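Local coordinates for protein xylose isomerase-like TIM barrel (Anabaena variabilis ATCC 29413, PDB 2QW5) that binds a zinc ion and D-xylose in a TIM barrel and is probably a sugar isomerase or epimerase, at residues E109-R114 and D167-Y172; D116-A119 and I125-G128; V157-A162 and P191-L196; V211-D216 and E235-Q240. All coordinates share one frame; numbering follows the deposited sequence. Where two conformers were deposited one is given.

Contact 1 of 4, residues E109-R114 and D167-Y172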
loop_
_atom_site.group_PDB
_atom_site.type_symbol
_atom_site.label_atom_id
_atom_site.label_comp_id
_atom_site.label_asym_id
_atom_site.label_seq_id
_atom_site.Cartn_x
_atom_site.Cartn_y
_atom_site.Cartn_z
ATOM N N GLU A 109 0.342 3.004 -31.218
ATOM C CA GLU A 109 0.222 1.670 -31.875
ATOM C C GLU A 109 -0.711 0.752 -31.124
ATOM O O GLU A 109 -1.469 -0.026 -31.749
ATOM C CB GLU A 109 1.592 1.020 -32.182
ATOM C CG GLU A 109 2.455 1.859 -33.183
ATOM C CD GLU A 109 1.789 2.106 -34.609
ATOM O OE1 GLU A 109 1.331 1.109 -35.238
ATOM O OE2 GLU A 109 1.743 3.290 -35.099
ATOM N N TYR A 110 -0.651 0.822 -29.793
ATOM C CA TYR A 110 -1.573 0.085 -28.926
ATOM C C TYR A 110 -3.021 0.518 -29.217
ATOM O O TYR A 110 -3.878 -0.316 -29.448
ATOM C CB TYR A 110 -1.196 0.266 -27.447
ATOM C CG TYR A 110 -2.268 -0.088 -26.461
ATOM C CD1 TYR A 110 -2.615 -1.417 -26.200
ATOM C CD2 TYR A 110 -2.959 0.921 -25.789
ATOM C CE1 TYR A 110 -3.625 -1.729 -25.286
ATOM C CE2 TYR A 110 -3.970 0.626 -24.889
ATOM C CZ TYR A 110 -4.299 -0.693 -24.632
ATOM O OH TYR A 110 -5.311 -0.927 -23.710
ATOM N N LEU A 111 -3.264 1.824 -29.228
ATOM C CA LEU A 111 -4.621 2.350 -29.472
ATOM C C LEU A 111 -5.097 2.041 -30.895
ATOM O O LEU A 111 -6.270 1.685 -31.064
ATOM C CB LEU A 111 -4.718 3.825 -29.108
ATOM C CG LEU A 111 -4.518 4.155 -27.629
ATOM C CD1 LEU A 111 -4.269 5.701 -27.368
ATOM C CD2 LEU A 111 -5.670 3.709 -26.787
ATOM N N LYS A 112 -4.180 2.081 -31.881
ATOM C CA LYS A 112 -4.514 1.694 -33.305
ATOM C C LYS A 112 -4.882 0.223 -33.404
ATOM O O LYS A 112 -5.820 -0.162 -34.160
ATOM C CB LYS A 112 -3.393 2.001 -34.279
ATOM C CG LYS A 112 -3.140 3.497 -34.575
ATOM C CD LYS A 112 -1.955 3.625 -35.517
ATOM C CE LYS A 112 -1.807 5.031 -36.051
ATOM N NZ LYS A 112 -0.599 5.195 -36.918
ATOM N N SER A 113 -4.170 -0.608 -32.649
ATOM C CA SER A 113 -4.521 -2.051 -32.551
ATOM C C SER A 113 -5.934 -2.241 -32.028
ATOM O O SER A 113 -6.697 -3.117 -32.507
ATOM C CB SER A 113 -3.548 -2.806 -31.609
ATOM O OG SER A 113 -4.086 -4.048 -31.215
ATOM N N ARG A 114 -6.278 -1.470 -31.009
ATOM C CA ARG A 114 -7.583 -1.593 -30.392
ATOM C C ARG A 114 -8.647 -1.039 -31.330
ATOM O O ARG A 114 -9.732 -1.635 -31.425
ATOM C CB ARG A 114 -7.601 -1.048 -28.968
ATOM C CG ARG A 114 -7.149 -2.045 -27.861
ATOM C CD ARG A 114 -5.850 -2.823 -28.088
ATOM N NE ARG A 114 -5.761 -3.991 -27.210
ATOM C CZ ARG A 114 -5.068 -5.104 -27.447
ATOM N NH1 ARG A 114 -4.364 -5.287 -28.558
ATOM N NH2 ARG A 114 -5.074 -6.060 -26.529
ATOM N N ASP A 167 -5.109 13.119 -31.885
ATOM C CA ASP A 167 -5.485 13.675 -33.189
ATOM C C ASP A 167 -5.125 12.630 -34.267
ATOM O O ASP A 167 -5.961 12.288 -35.128
ATOM C CB ASP A 167 -4.769 15.038 -33.428
ATOM C CG ASP A 167 -5.694 16.136 -33.944
ATOM O OD1 ASP A 167 -6.727 15.841 -34.586
ATOM O OD2 ASP A 167 -5.379 17.338 -33.682
ATOM N N LYS A 168 -3.901 12.082 -34.181
ATOM C CA LYS A 168 -3.423 11.054 -35.128
ATOM C C LYS A 168 -4.272 9.773 -35.058
ATOM O O LYS A 168 -4.642 9.165 -36.084
ATOM C CB LYS A 168 -1.934 10.720 -34.929
ATOM C CG LYS A 168 -0.954 11.800 -35.427
ATOM C CD LYS A 168 -1.005 11.985 -36.955
ATOM C CE LYS A 168 -0.027 13.045 -37.462
ATOM N NZ LYS A 168 -0.430 14.412 -37.054
ATOM N N LEU A 169 -4.636 9.393 -33.849
ATOM C CA LEU A 169 -5.540 8.232 -33.655
ATOM C C LEU A 169 -6.918 8.518 -34.268
ATOM O O LEU A 169 -7.530 7.609 -34.813
ATOM C CB LEU A 169 -5.694 7.894 -32.149
ATOM C CG LEU A 169 -6.525 6.632 -31.792
ATOM C CD1 LEU A 169 -5.787 5.391 -32.262
ATOM C CD2 LEU A 169 -6.785 6.578 -30.305
ATOM N N GLY A 170 -7.415 9.759 -34.174
ATOM C CA GLY A 170 -8.712 10.140 -34.794
ATOM C C GLY A 170 -8.689 9.988 -36.324
ATOM O O GLY A 170 -9.582 9.392 -36.940
ATOM N N GLU A 171 -7.638 10.511 -36.946
ATOM C CA GLU A 171 -7.440 10.364 -38.419
ATOM C C GLU A 171 -7.423 8.909 -38.835
ATOM O O GLU A 171 -8.075 8.548 -39.795
ATOM C CB GLU A 171 -6.153 11.015 -38.849
ATOM C CG GLU A 171 -6.245 12.527 -38.703
ATOM C CD GLU A 171 -4.921 13.252 -38.912
ATOM O OE1 GLU A 171 -3.884 12.617 -39.214
ATOM O OE2 GLU A 171 -4.917 14.483 -38.741
ATOM N N TYR A 172 -6.695 8.087 -38.088
ATOM C CA TYR A 172 -6.707 6.628 -38.290
ATOM C C TYR A 172 -8.091 5.998 -38.085
ATOM O O TYR A 172 -8.532 5.251 -38.959
ATOM C CB TYR A 172 -5.691 5.969 -37.386
ATOM C CG TYR A 172 -5.583 4.469 -37.603
ATOM C CD1 TYR A 172 -4.883 3.967 -38.701
ATOM C CD2 TYR A 172 -6.213 3.554 -36.751
ATOM C CE1 TYR A 172 -4.803 2.597 -38.941
ATOM C CE2 TYR A 172 -6.131 2.169 -36.992
ATOM C CZ TYR A 172 -5.405 1.703 -38.072
ATOM O OH TYR A 172 -5.283 0.367 -38.366
#

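Contact 2 of 4, residues D116-A119 and I125-G128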
loop_
_atom_site.group_PDB
_atom_site.type_symbol
_atom_site.label_atom_id
_atom_site.label_comp_id
_atom_site.label_asym_id
_atom_site.label_seq_id
_atom_site.Cartn_x
_atom_site.Cartn_y
_atom_site.Cartn_z
ATOM N N ASP A 116 -8.428 -1.356 -34.596
ATOM C CA ASP A 116 -8.542 -2.503 -35.524
ATOM C C ASP A 116 -9.421 -3.610 -34.997
ATOM O O ASP A 116 -10.247 -4.154 -35.730
ATOM C CB ASP A 116 -7.184 -3.133 -35.857
ATOM C CG ASP A 116 -6.271 -2.223 -36.678
ATOM O OD1 ASP A 116 -6.747 -1.237 -37.267
ATOM O OD2 ASP A 116 -5.068 -2.552 -36.767
ATOM N N ILE A 117 -9.239 -3.950 -33.721
ATOM C CA ILE A 117 -10.084 -4.979 -33.052
ATOM C C ILE A 117 -11.574 -4.551 -33.021
ATOM O O ILE A 117 -12.489 -5.359 -33.220
ATOM C CB ILE A 117 -9.552 -5.206 -31.583
ATOM C CG1 ILE A 117 -8.198 -5.927 -31.618
ATOM C CG2 ILE A 117 -10.589 -5.881 -30.677
ATOM C CD1 ILE A 117 -7.529 -5.992 -30.235
ATOM N N THR A 118 -11.816 -3.270 -32.728
ATOM C CA THR A 118 -13.185 -2.716 -32.700
ATOM C C THR A 118 -13.854 -2.950 -34.045
ATOM O O THR A 118 -14.930 -3.546 -34.083
ATOM C CB THR A 118 -13.202 -1.203 -32.322
ATOM O OG1 THR A 118 -12.595 -1.073 -31.052
ATOM C CG2 THR A 118 -14.663 -0.651 -32.245
ATOM N N ALA A 119 -13.160 -2.583 -35.111
ATOM C CA ALA A 119 -13.644 -2.757 -36.481
ATOM C C ALA A 119 -13.862 -4.236 -36.808
ATOM O O ALA A 119 -14.909 -4.589 -37.368
ATOM C CB ALA A 119 -12.673 -2.096 -37.469
ATOM N N ILE A 125 -17.971 2.125 -32.411
ATOM C CA ILE A 125 -17.707 2.933 -31.235
ATOM C C ILE A 125 -16.650 2.247 -30.360
ATOM O O ILE A 125 -16.842 1.087 -29.940
ATOM C CB ILE A 125 -18.970 3.158 -30.387
ATOM C CG1 ILE A 125 -20.054 3.934 -31.162
ATOM C CG2 ILE A 125 -18.631 3.950 -29.135
ATOM C CD1 ILE A 125 -21.404 3.944 -30.452
HETATM N N MSE A 126 -15.543 2.963 -30.123
HETATM C CA MSE A 126 -14.492 2.553 -29.171
HETATM C C MSE A 126 -14.480 3.655 -28.130
HETATM O O MSE A 126 -14.226 4.841 -28.474
HETATM C CB MSE A 126 -13.127 2.452 -29.830
HETATM C CG MSE A 126 -12.023 1.989 -28.870
HETATM SE SE MSE A 126 -10.403 1.654 -29.719
HETATM C CE MSE A 126 -9.290 3.100 -29.042
HETATM N N MSE A 127 -14.713 3.280 -26.870
HETATM C CA MSE A 127 -14.796 4.261 -25.774
HETATM C C MSE A 127 -13.906 3.909 -24.613
HETATM O O MSE A 127 -13.482 2.772 -24.488
HETATM C CB MSE A 127 -16.228 4.335 -25.231
HETATM C CG MSE A 127 -16.757 2.971 -24.727
HETATM SE SE MSE A 127 -17.759 3.222 -23.201
HETATM C CE MSE A 127 -16.451 3.826 -21.896
ATOM N N GLY A 128 -13.613 4.898 -23.778
ATOM C CA GLY A 128 -12.942 4.638 -22.516
ATOM C C GLY A 128 -11.907 5.673 -22.179
ATOM O O GLY A 128 -11.847 6.700 -22.840
#

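Contact 3 of 4, residues V157-A162 and P191-L196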
loop_
_atom_site.group_PDB
_atom_site.type_symbol
_atom_site.label_atom_id
_atom_site.label_comp_id
_atom_site.label_asym_id
_atom_site.label_seq_id
_atom_site.Cartn_x
_atom_site.Cartn_y
_atom_site.Cartn_z
ATOM N N VAL A 157 0.448 19.317 -18.475
ATOM C CA VAL A 157 1.570 18.808 -19.275
ATOM C C VAL A 157 1.169 17.482 -19.943
ATOM O O VAL A 157 1.445 17.283 -21.119
ATOM C CB VAL A 157 2.867 18.642 -18.449
ATOM C CG1 VAL A 157 4.036 18.135 -19.336
ATOM C CG2 VAL A 157 3.223 19.924 -17.751
ATOM N N ARG A 158 0.467 16.616 -19.200
ATOM C CA ARG A 158 0.007 15.329 -19.714
ATOM C C ARG A 158 -0.993 15.529 -20.842
ATOM O O ARG A 158 -0.868 14.902 -21.910
ATOM C CB ARG A 158 -0.632 14.490 -18.590
ATOM C CG ARG A 158 0.293 14.219 -17.386
ATOM C CD ARG A 158 1.413 13.207 -17.671
ATOM N NE ARG A 158 0.823 11.875 -17.838
ATOM C CZ ARG A 158 0.461 11.046 -16.854
ATOM N NH1 ARG A 158 0.674 11.338 -15.572
ATOM N NH2 ARG A 158 -0.110 9.885 -17.164
ATOM N N TYR A 159 -1.948 16.439 -20.647
ATOM C CA TYR A 159 -2.926 16.745 -21.698
ATOM C C TYR A 159 -2.239 17.314 -22.960
ATOM O O TYR A 159 -2.558 16.895 -24.055
ATOM C CB TYR A 159 -4.041 17.662 -21.193
ATOM C CG TYR A 159 -4.944 17.035 -20.132
ATOM C CD1 TYR A 159 -5.413 15.721 -20.249
ATOM C CD2 TYR A 159 -5.390 17.786 -19.053
ATOM C CE1 TYR A 159 -6.259 15.158 -19.252
ATOM C CE2 TYR A 159 -6.229 17.240 -18.052
ATOM C CZ TYR A 159 -6.670 15.936 -18.169
ATOM O OH TYR A 159 -7.494 15.441 -17.188
ATOM N N ALA A 160 -1.275 18.231 -22.795
ATOM C CA ALA A 160 -0.491 18.769 -23.945
ATOM C C ALA A 160 0.276 17.666 -24.705
ATOM O O ALA A 160 0.292 17.656 -25.955
ATOM C CB ALA A 160 0.445 19.874 -23.509
ATOM N N ASN A 161 0.855 16.725 -23.968
ATOM C CA ASN A 161 1.554 15.572 -24.569
ATOM C C ASN A 161 0.612 14.691 -25.378
ATOM O O ASN A 161 0.993 14.193 -26.426
ATOM C CB ASN A 161 2.172 14.643 -23.511
ATOM C CG ASN A 161 3.294 15.281 -22.717
ATOM O OD1 ASN A 161 3.899 16.256 -23.150
ATOM N ND2 ASN A 161 3.594 14.697 -21.538
ATOM N N ALA A 162 -0.606 14.489 -24.870
ATOM C CA ALA A 162 -1.555 13.544 -25.484
ATOM C C ALA A 162 -2.332 14.100 -26.686
ATOM O O ALA A 162 -2.738 13.327 -27.562
ATOM C CB ALA A 162 -2.513 12.981 -24.415
ATOM N N PRO A 191 -7.143 9.914 -12.027
ATOM C CA PRO A 191 -6.753 11.332 -11.811
ATOM C C PRO A 191 -7.363 12.372 -12.733
ATOM O O PRO A 191 -7.497 13.542 -12.335
ATOM C CB PRO A 191 -5.238 11.293 -11.946
ATOM C CG PRO A 191 -5.002 10.155 -12.849
ATOM C CD PRO A 191 -5.972 9.118 -12.435
ATOM N N GLY A 192 -7.742 11.951 -13.941
ATOM C CA GLY A 192 -8.403 12.816 -14.893
ATOM C C GLY A 192 -8.435 12.219 -16.280
ATOM O O GLY A 192 -7.782 11.223 -16.506
ATOM N N PRO A 193 -9.244 12.776 -17.204
ATOM C CA PRO A 193 -10.227 13.862 -16.990
ATOM C C PRO A 193 -11.427 13.348 -16.181
ATOM O O PRO A 193 -11.922 12.236 -16.436
ATOM C CB PRO A 193 -10.608 14.306 -18.412
ATOM C CG PRO A 193 -10.304 13.107 -19.282
ATOM C CD PRO A 193 -9.151 12.378 -18.629
ATOM N N ASN A 194 -11.824 14.122 -15.165
ATOM C CA ASN A 194 -12.934 13.734 -14.291
ATOM C C ASN A 194 -14.294 14.307 -14.693
ATOM O O ASN A 194 -15.336 13.634 -14.534
ATOM C CB ASN A 194 -12.662 14.089 -12.813
ATOM C CG ASN A 194 -11.356 13.517 -12.279
ATOM O OD1 ASN A 194 -10.538 14.264 -11.731
ATOM N ND2 ASN A 194 -11.133 12.224 -12.478
ATOM N N LYS A 195 -14.268 15.548 -15.199
ATOM C CA LYS A 195 -15.450 16.299 -15.600
ATOM C C LYS A 195 -15.518 16.536 -17.101
ATOM O O LYS A 195 -14.500 16.583 -17.796
ATOM C CB LYS A 195 -15.440 17.670 -14.927
ATOM C CG LYS A 195 -15.355 17.636 -13.454
ATOM C CD LYS A 195 -14.919 18.968 -12.868
ATOM C CE LYS A 195 -16.027 19.961 -12.815
ATOM N NZ LYS A 195 -15.585 21.080 -11.932
ATOM N N LEU A 196 -16.739 16.758 -17.570
ATOM C CA LEU A 196 -17.015 17.025 -18.975
ATOM C C LEU A 196 -16.351 18.362 -19.351
ATOM O O LEU A 196 -15.940 18.517 -20.496
ATOM C CB LEU A 196 -18.547 17.014 -19.245
ATOM C CG LEU A 196 -19.177 16.618 -20.561
ATOM C CD1 LEU A 196 -18.569 15.399 -21.187
ATOM C CD2 LEU A 196 -20.704 16.393 -20.308
#

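Contact 4 of 4, residues V211-D216 and E235-Q240. With ZN (zinc ion), chain D.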
loop_
_atom_site.group_PDB
_atom_site.type_symbol
_atom_site.label_atom_id
_atom_site.label_comp_id
_atom_site.label_asym_id
_atom_site.label_seq_id
_atom_site.Cartn_x
_atom_site.Cartn_y
_atom_site.Cartn_z
ATOM N N VAL A 211 -12.604 12.136 -32.706
ATOM C CA VAL A 211 -12.297 12.069 -31.279
ATOM C C VAL A 211 -13.342 12.889 -30.525
ATOM O O VAL A 211 -13.346 14.113 -30.552
ATOM C CB VAL A 211 -10.874 12.562 -30.939
ATOM C CG1 VAL A 211 -10.615 12.457 -29.390
ATOM C CG2 VAL A 211 -9.793 11.770 -31.737
ATOM N N GLY A 212 -14.250 12.193 -29.855
ATOM C CA GLY A 212 -15.312 12.827 -29.086
ATOM C C GLY A 212 -15.473 12.237 -27.706
ATOM O O GLY A 212 -14.481 11.859 -27.052
ATOM N N VAL A 213 -16.727 12.171 -27.257
ATOM C CA VAL A 213 -17.001 11.788 -25.872
ATOM C C VAL A 213 -18.072 10.738 -25.699
ATOM O O VAL A 213 -18.946 10.573 -26.543
ATOM C CB VAL A 213 -17.440 13.039 -25.017
ATOM C CG1 VAL A 213 -16.594 14.240 -25.343
ATOM C CG2 VAL A 213 -18.864 13.406 -25.238
ATOM N N VAL A 214 -17.961 10.046 -24.571
ATOM C CA VAL A 214 -19.051 9.258 -24.030
ATOM C C VAL A 214 -19.430 10.003 -22.739
ATOM O O VAL A 214 -18.536 10.429 -21.991
ATOM C CB VAL A 214 -18.704 7.792 -23.726
ATOM C CG1 VAL A 214 -17.350 7.651 -22.981
ATOM C CG2 VAL A 214 -19.867 7.149 -22.989
ATOM N N ILE A 215 -20.735 10.212 -22.519
ATOM C CA ILE A 215 -21.251 10.746 -21.270
ATOM C C ILE A 215 -21.885 9.561 -20.550
ATOM O O ILE A 215 -22.802 8.955 -21.090
ATOM C CB ILE A 215 -22.285 11.877 -21.454
ATOM C CG1 ILE A 215 -21.717 13.033 -22.309
ATOM C CG2 ILE A 215 -22.734 12.411 -20.058
ATOM C CD1 ILE A 215 -22.760 14.055 -22.633
ATOM N N ASP A 216 -21.359 9.251 -19.362
ATOM C CA ASP A 216 -21.811 8.160 -18.472
ATOM C C ASP A 216 -22.458 8.882 -17.284
ATOM O O ASP A 216 -21.792 9.724 -16.638
ATOM C CB ASP A 216 -20.600 7.347 -18.059
ATOM C CG ASP A 216 -20.885 6.296 -16.964
ATOM O OD1 ASP A 216 -21.545 6.601 -15.955
ATOM O OD2 ASP A 216 -20.361 5.185 -17.098
ATOM N N GLU A 235 -25.438 20.355 -25.510
ATOM C CA GLU A 235 -25.721 21.114 -26.740
ATOM C C GLU A 235 -24.427 21.469 -27.501
ATOM O O GLU A 235 -24.390 21.360 -28.716
ATOM C CB GLU A 235 -26.568 22.365 -26.422
ATOM C CG GLU A 235 -27.985 22.018 -25.872
ATOM C CD GLU A 235 -28.752 23.200 -25.197
ATOM O OE1 GLU A 235 -28.170 24.289 -24.908
ATOM O OE2 GLU A 235 -29.965 23.004 -24.942
ATOM N N TYR A 236 -23.367 21.843 -26.781
ATOM C CA TYR A 236 -22.079 22.160 -27.401
ATOM C C TYR A 236 -21.470 20.935 -28.105
ATOM O O TYR A 236 -21.007 21.019 -29.228
ATOM C CB TYR A 236 -21.101 22.712 -26.361
ATOM C CG TYR A 236 -19.719 22.951 -26.911
ATOM C CD1 TYR A 236 -19.480 24.016 -27.774
ATOM C CD2 TYR A 236 -18.652 22.093 -26.602
ATOM C CE1 TYR A 236 -18.209 24.240 -28.294
ATOM C CE2 TYR A 236 -17.366 22.309 -27.131
ATOM C CZ TYR A 236 -17.163 23.391 -27.966
ATOM O OH TYR A 236 -15.935 23.631 -28.509
ATOM N N LEU A 237 -21.484 19.789 -27.427
ATOM C CA LEU A 237 -20.910 18.571 -27.987
ATOM C C LEU A 237 -21.614 18.136 -29.247
ATOM O O LEU A 237 -20.939 17.765 -30.220
ATOM C CB LEU A 237 -20.854 17.444 -26.930
ATOM C CG LEU A 237 -19.766 17.697 -25.862
ATOM C CD1 LEU A 237 -19.979 16.820 -24.645
ATOM C CD2 LEU A 237 -18.322 17.548 -26.420
ATOM N N ALA A 238 -22.946 18.131 -29.221
ATOM C CA ALA A 238 -23.772 17.742 -30.390
ATOM C C ALA A 238 -23.517 18.708 -31.570
ATOM O O ALA A 238 -23.353 18.259 -32.703
ATOM C CB ALA A 238 -25.237 17.707 -30.025
ATOM N N GLN A 239 -23.439 20.013 -31.279
ATOM C CA GLN A 239 -23.094 21.035 -32.292
ATOM C C GLN A 239 -21.746 20.722 -32.947
ATOM O O GLN A 239 -21.611 20.833 -34.159
ATOM C CB GLN A 239 -23.057 22.426 -31.657
ATOM C CG GLN A 239 -22.344 23.564 -32.450
ATOM C CD GLN A 239 -21.526 24.481 -31.529
ATOM O OE1 GLN A 239 -20.332 24.709 -31.772
ATOM N NE2 GLN A 239 -22.155 24.961 -30.429
ATOM N N GLN A 240 -20.761 20.331 -32.143
ATOM C CA GLN A 240 -19.409 20.023 -32.612
ATOM C C GLN A 240 -19.300 18.675 -33.300
ATOM O O GLN A 240 -18.264 18.367 -33.875
ATOM C CB GLN A 240 -18.437 20.068 -31.427
ATOM C CG GLN A 240 -18.267 21.453 -30.836
ATOM C CD GLN A 240 -17.353 22.320 -31.685
ATOM O OE1 GLN A 240 -16.160 22.041 -31.812
ATOM N NE2 GLN A 240 -17.901 23.384 -32.248
HETATM ZN ZN ZN D . -18.622 4.059 -18.073
HETATM O O HOH W 1 -17.416 3.559 -16.519
#

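Contact 1 of 4, residues E109-R114 and D167-Y172
Lys112 and Leu169 bring the two backbones nearest, their CA atoms 6.6 Å apart, in helices that run nearly the same way, 26° between the axes of 109-114 and 167-172. These are neighbouring outer helices of the TIM barrel, 101-120 and 148-176, packed side by side on its outside. The inner layer of the contact is aliphatic. Leu169 enters at about a right angle to Leu111 and straddles its CB with both methyls, CD2 of Leu169 being 3.6 Å from CB of Leu111. Its other methyl, CD1, also lies against the backbone of helix 101-120, at 3.7 Å from N of Lys112.

Nearer the surface an aromatic ring takes over from the leucines. Tyr172, at chi1 -176°, points its ring away from its own backbone N and across to helix 101-120, where the stretched aliphatic chain of Lys112 lies over one face. The CH-pi contact comes from CG of Lys112, 4.1 Å from the centroid of the Tyr172 ring and somewhat toward its rim. Beyond it the chain runs on to a salt bridge within its own helix, NZ of Lys112 to OE2 of Glu109 at 3.5 Å. The hydroxyl of Tyr172 comes very close to OD1 of Asp116, one turn on from Lys112 in helix 101-120, probably as a hydrogen bond, though the distance is doubtfully short. A leucine in place of Tyr172 would probably take the flat face from under CG of Lys112 and deprive Asp116 of its hydroxyl neighbour. The ring also meets the backbone: CE2 of Tyr172 lies 3.7 Å from the carbonyl O of Lys112.

Contact 2 of 4, residues D116-A119 and I125-G128
Thr118 against Met126 and Ile125 is a small, buried helix-on-strand contact inside a beta-alpha-beta unit of the TIM barrel: helix 101-120 comes back over the strand that follows it, 125-128. The closest CA atoms are those of Thr118 and Met126, 6.5 Å apart, near enough for a side chain as short as threonine to touch the strand with both of its branches.

The two branches do different work. CG2, anti to the backbone N of Thr118, is directed at the strand backbone and lies 3.6 Å from O of Ile125. OG1 lies beside the selenomethionine at 126, whose side chain crosses that of Thr118 at about a right angle; OG1 of Thr118 is 3.7 Å from SE of Met126 and 3.8 Å from its CB. That is packing, and the polar needs of the hydroxyl are met by others: it is hydrogen-bonded to OG1 of Thr86 on strand 83-87 and to the carbonyl O of Arg114, one turn back in its own helix. A valine here would probably leave the hydroxyl of Thr86 and the carbonyl of Arg114 without this buried partner.

Beyond SE the Met126 chain bends at chi3 (111°), and its terminal methyl leads away from Thr118 toward Leu111. Strand 125-128 is itself held by backbone hydrogen bonds on both flanks, Ile125 and Met127 pairing with Thr86 of strand 83-87, Met127 also with Val88 just beyond it, and Met126 with strand 179-182, while on another flank of helix 101-120 Ile117 packs on Asp63 and Tyr67 of helix 60-76.

Contact 3 of 4, residues V157-A162 and P191-L196
Tyr159 has its CG beside the backbone N, anti to the carbonyl carbon (chi1 -66°), and this directs the ring from helix 148-176 toward the loop at 191-196. The phenol oxygen does nearly all the touching. It abuts the loop at the Gly192-Pro193 peptide, which is cis: OH of Tyr159 is 3.2 Å from CA of Pro193 and 3.5 Å from C of Gly192. OH also lies 3.2 Å from the backbone N of Pro193, but that nitrogen carries no hydrogen, so the approach is packing rather than a bond. Pro193 meets the ring at its edge, near the ring plane, its CD 4.1 Å from CE1 of Tyr159.

Having no side chain, Gly192 lets the tyrosine hydroxyl come this close. In the TIM barrel the loop leads from strand 179-182 to helix 196-203, so the contact joins the helix before that strand to the loop after it. Glu183, a zinc ligand, stands just beyond the strand, with its side chain about 7 Å from that of Pro193 at the nearest atoms.

Other residues fasten the loop. Pro193 makes a backbone hydrogen bond with Ile185 of the xylose pocket, and ND2 of Asn194 bonds to the carbonyl O of Ile185 and of Thr190. OD1 of Asn194 is hydrogen-bonded to OG1 of Thr296 of a second subunit.

Contact 4 of 4, residues V211-D216 and E235-Q240
Leu237 of helix 227-240 and Val213 of strand 211-216 reach toward each other tip to tip, and their methyls meet in pairs: CG2 of Val213 is 3.6 Å from CD1 of Leu237, and CG1 of Val213 is 3.9 Å from CD2 of Leu237. Ile215, two residues along the strand, adds a looser touch, its CD1 4.4 Å from CD1 of Leu237. Thus one leucine serves two strand residues that face the same way, and the contact is wholly apolar. Leu237 has its CG beside the backbone N (chi1 -72°), which carries the forked end away from the helix and toward the strand.

Around this centre Val213 also packs on Leu199 and Leu203 of helix 196-203, and both Val213 and Ile215 rest on Leu243 of the next strand. Backbone hydrogen bonds fix the strand from two sides, Gly212 and Val214 pairing with strand 179-182 and Ile215 with Tyr245.

Asp216 comes straight after Ile215 but is turned to the barrel interior, where its OD2 binds the zinc ion at 2.3 Å. The O of a water lies 2.0 Å from the zinc ion, and Glu183, Gln247 and Glu281 complete the set of ligands. The other carboxylate oxygen, OD1, caps the start of helix 217-223 with weak hydrogen bonds to the backbone N of Ala218 and His219. Such a division, with aliphatic residues facing the helices and metal ligands at the C-terminal strand ends, is characteristic of the xylose isomerase-like TIM barrel.

Contacts 2 and 4 are buried and join helices to barrel strands, whereas contact 1 lies between two outer helices and is only partly buried; contact 3, buried too, ties a helix to a loop. Helix 101-120 serves contacts 1 and 2, which meet where Asp116 and the Tyr172 hydroxyl come together, and helix 148-176 serves contacts 1 and 3. Leu196, where the loop of contact 3 passes into helix 196-203, packs on Ile215 and Leu237 of contact 4. Chemistry follows position: purely aliphatic in contact 4, a threonine beside selenium in contact 2, a phenol oxygen against a cis peptide in contact 3, and a lysine chain over an aromatic face toward solvent in contact 1.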